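Local coordinates for general negative regulator of transcription subunit 4 (Saccharomyces cerevisiae, PDB 5AIE), which acts as the E3 ubiquitin-protein ligase component of the CCR4-NOT complex, seen here as its zinc-binding RING domain, at residues Y6-I11 against C26-C31. Residues are numbered along the deposited sequence; the frame is centred on the assembly and turned at random.
Sequences YCPLCI and CGYQIC. With ZN (zinc ion), chain C; ZN (zinc ion), chain D.
Two irregular loop segments meet where the backbones of Cys7 and Ile30 pass with their CA atoms 5.2 Å apart. Cys7 SG stands anti to its own backbone N (chi1 -176°), which carries the sulfur across to the 26-31 segment. There it receives a weak, bent hydrogen bond from Cys31 N, 3.2 Å from Cys7 SG (148° at the hydrogen). The same sulfur binds a zinc ion, as does Cys10 SG at 2.4 Å, and Cys34 of helix 32-40 is a further ligand. Cys31, the helix N-cap, lies beside the zinc where a RING finger would have its fourth ligand, but Cys31 SG is modelled 3.1 Å from the zinc and its placement is doubtful. This is the first zinc site of the RING finger, whose Cys7 and Cys10 form a CxxC knuckle. Cys26 belongs to the second site, with Cys24, Cys48 and Cys51. Between the two sites the packing is mostly apolar. Leu9 CD1 lies 3.7 Å from Ile30 CG2. Pro8 CG meets the phenol end of Tyr28 obliquely, 3.4 Å from Tyr28 OH. Ile30 also touches Tyr35 and Tyr55. Leu9 and Tyr28 also pack on a chain of another protein, consistent with the E2-binding face of a RING domain.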
ATOM      1  N   TYR A   6      14.623  17.287   2.560  1.00104.30           N
ATOM      2  CA  TYR A   6      13.186  17.279   2.815  1.00 98.44           C
ATOM      3  C   TYR A   6      12.779  16.037   3.599  1.00 98.97           C
ATOM      4  O   TYR A   6      13.249  14.934   3.317  1.00108.94           O
ATOM      5  CB  TYR A   6      12.400  17.346   1.503  1.00102.44           C
ATOM      6  CG  TYR A   6      12.236  18.739   0.939  1.00107.18           C
ATOM      7  CD1 TYR A   6      11.251  19.591   1.421  1.00111.89           C
ATOM      8  CD2 TYR A   6      13.055  19.196  -0.084  1.00110.48           C
ATOM      9  CE1 TYR A   6      11.092  20.864   0.906  1.00115.71           C
ATOM     10  CE2 TYR A   6      12.904  20.469  -0.606  1.00116.84           C
ATOM     11  CZ  TYR A   6      11.921  21.298  -0.107  1.00117.64           C
ATOM     12  OH  TYR A   6      11.766  22.564  -0.622  1.00120.03           O
ATOM     13  N   CYS A   7      11.904  16.218   4.583  1.00 95.89           N
ATOM     14  CA  CYS A   7      11.383  15.093   5.350  1.00 92.44           C
ATOM     15  C   CYS A   7      10.471  14.241   4.477  1.00 94.45           C
ATOM     16  O   CYS A   7       9.512  14.746   3.898  1.00 96.76           O
ATOM     17  CB  CYS A   7      10.630  15.583   6.587  1.00 99.33           C
ATOM     18  SG  CYS A   7      10.033  14.263   7.672  1.00 97.38           S
ATOM     19  N   PRO A   8      10.771  12.938   4.379  1.00 97.80           N
ATOM     20  CA  PRO A   8      10.024  12.021   3.509  1.00 88.04           C
ATOM     21  C   PRO A   8       8.618  11.703   4.017  1.00 89.35           C
ATOM     22  O   PRO A   8       7.875  10.995   3.338  1.00 89.08           O
ATOM     23  CB  PRO A   8      10.893  10.761   3.510  1.00 79.97           C
ATOM     24  CG  PRO A   8      11.605  10.805   4.815  1.00 83.02           C
ATOM     25  CD  PRO A   8      11.869  12.258   5.086  1.00 90.22           C
ATOM     26  N   LEU A   9       8.259  12.218   5.188  1.00 88.48           N
ATOM     27  CA  LEU A   9       6.960  11.919   5.780  1.00 91.12           C
ATOM     28  C   LEU A   9       5.980  13.083   5.646  1.00 95.04           C
ATOM     29  O   LEU A   9       4.846  12.900   5.203  1.00 91.40           O
ATOM     30  CB  LEU A   9       7.120  11.546   7.256  1.00 92.74           C
ATOM     31  CG  LEU A   9       8.108  10.424   7.580  1.00 85.35           C
ATOM     32  CD1 LEU A   9       8.013  10.039   9.047  1.00 86.36           C
ATOM     33  CD2 LEU A   9       7.868   9.218   6.687  1.00 91.11           C
ATOM     34  N   CYS A  10       6.420  14.278   6.028  1.00 97.96           N
ATOM     35  CA  CYS A  10       5.545  15.448   6.026  1.00104.43           C
ATOM     36  C   CYS A  10       5.914  16.453   4.938  1.00107.50           C
ATOM     37  O   CYS A  10       5.280  17.503   4.818  1.00109.85           O
ATOM     38  CB  CYS A  10       5.576  16.131   7.395  1.00 98.24           C
ATOM     39  SG  CYS A  10       7.222  16.641   7.937  1.00109.61           S
ATOM     40  N   ILE A  11       6.933  16.117   4.149  1.00101.47           N
ATOM     41  CA  ILE A  11       7.419  16.965   3.058  1.00 99.87           C
ATOM     42  C   ILE A  11       7.691  18.389   3.545  1.00110.10           C
ATOM     43  O   ILE A  11       7.205  19.366   2.974  1.00113.79           O
ATOM     44  CB  ILE A  11       6.424  16.998   1.874  1.00 97.09           C
ATOM     45  CG1 ILE A  11       5.784  15.624   1.670  1.00102.77           C
ATOM     46  CG2 ILE A  11       7.125  17.436   0.592  1.00100.59           C
ATOM     47  CD1 ILE A  11       6.765  14.543   1.260  1.00 98.74           C
ATOM     48  N   CYS A  26      20.534   3.283  10.944  1.00 88.89           N
ATOM     49  CA  CYS A  26      20.425   2.965   9.524  1.00 84.98           C
ATOM     50  C   CYS A  26      20.660   4.197   8.654  1.00 81.67           C
ATOM     51  O   CYS A  26      21.085   4.079   7.505  1.00 89.59           O
ATOM     52  CB  CYS A  26      19.054   2.362   9.215  1.00 83.60           C
ATOM     53  SG  CYS A  26      17.682   3.518   9.355  1.00 88.76           S
ATOM     54  N   GLY A  27      20.373   5.373   9.201  1.00 85.64           N
ATOM     55  CA  GLY A  27      20.615   6.615   8.491  1.00 89.33           C
ATOM     56  C   GLY A  27      19.366   7.283   7.950  1.00 89.27           C
ATOM     57  O   GLY A  27      19.441   8.348   7.333  1.00 90.21           O
ATOM     58  N   TYR A  28      18.214   6.658   8.173  1.00 83.35           N
ATOM     59  CA  TYR A  28      16.946   7.212   7.713  1.00 80.09           C
ATOM     60  C   TYR A  28      16.583   8.453   8.525  1.00 96.69           C
ATOM     61  O   TYR A  28      16.443   8.385   9.746  1.00 90.19           O
ATOM     62  CB  TYR A  28      15.838   6.162   7.808  1.00 76.78           C
ATOM     63  CG  TYR A  28      14.593   6.504   7.024  1.00 82.78           C
ATOM     64  CD1 TYR A  28      14.607   6.511   5.636  1.00 84.46           C
ATOM     65  CD2 TYR A  28      13.402   6.808   7.670  1.00 84.13           C
ATOM     66  CE1 TYR A  28      13.473   6.821   4.912  1.00 82.17           C
ATOM     67  CE2 TYR A  28      12.260   7.117   6.953  1.00 84.19           C
ATOM     68  CZ  TYR A  28      12.303   7.122   5.574  1.00 89.22           C
ATOM     69  OH  TYR A  28      11.171   7.428   4.855  1.00 93.04           O
ATOM     70  N   GLN A  29      16.435   9.586   7.844  1.00 94.88           N
ATOM     71  CA  GLN A  29      16.198  10.858   8.522  1.00 93.14           C
ATOM     72  C   GLN A  29      14.763  11.360   8.378  1.00 94.98           C
ATOM     73  O   GLN A  29      14.219  11.418   7.275  1.00 91.45           O
ATOM     74  CB  GLN A  29      17.162  11.924   7.997  1.00 93.40           C
ATOM     75  CG  GLN A  29      18.614  11.691   8.371  1.00 95.62           C
ATOM     76  CD  GLN A  29      19.511  12.841   7.961  1.00105.30           C
ATOM     77  OE1 GLN A  29      19.764  13.056   6.776  1.00104.10           O
ATOM     78  NE2 GLN A  29      19.994  13.595   8.944  1.00105.58           N
ATOM     79  N   ILE A  30      14.162  11.723   9.506  1.00 97.59           N
ATOM     80  CA  ILE A  30      12.828  12.317   9.528  1.00 98.60           C
ATOM     81  C   ILE A  30      12.827  13.558  10.417  1.00 97.42           C
ATOM     82  O   ILE A  30      13.783  13.799  11.152  1.00100.17           O
ATOM     83  CB  ILE A  30      11.765  11.322  10.034  1.00 93.83           C
ATOM     84  CG1 ILE A  30      12.084  10.879  11.463  1.00 80.46           C
ATOM     85  CG2 ILE A  30      11.669  10.118   9.107  1.00 89.63           C
ATOM     86  CD1 ILE A  30      11.104   9.874  12.022  1.00 75.50           C
ATOM     87  N   CYS A  31      11.754  14.341  10.348  1.00103.15           N
ATOM     88  CA  CYS A  31      11.647  15.561  11.145  1.00103.97           C
ATOM     89  C   CYS A  31      11.563  15.269  12.639  1.00 99.38           C
ATOM     90  O   CYS A  31      11.263  14.148  13.050  1.00 90.94           O
ATOM     91  CB  CYS A  31      10.430  16.383  10.717  1.00 99.36           C
ATOM     92  SG  CYS A  31      10.776  17.629   9.457  1.00131.69           S
TER
HETATM   93 ZN    ZN C1083       8.526  15.477   9.559  1.00 93.17          ZN
HETATM   94 ZN    ZN D1084      16.190   2.352  10.770  1.00 96.10          ZN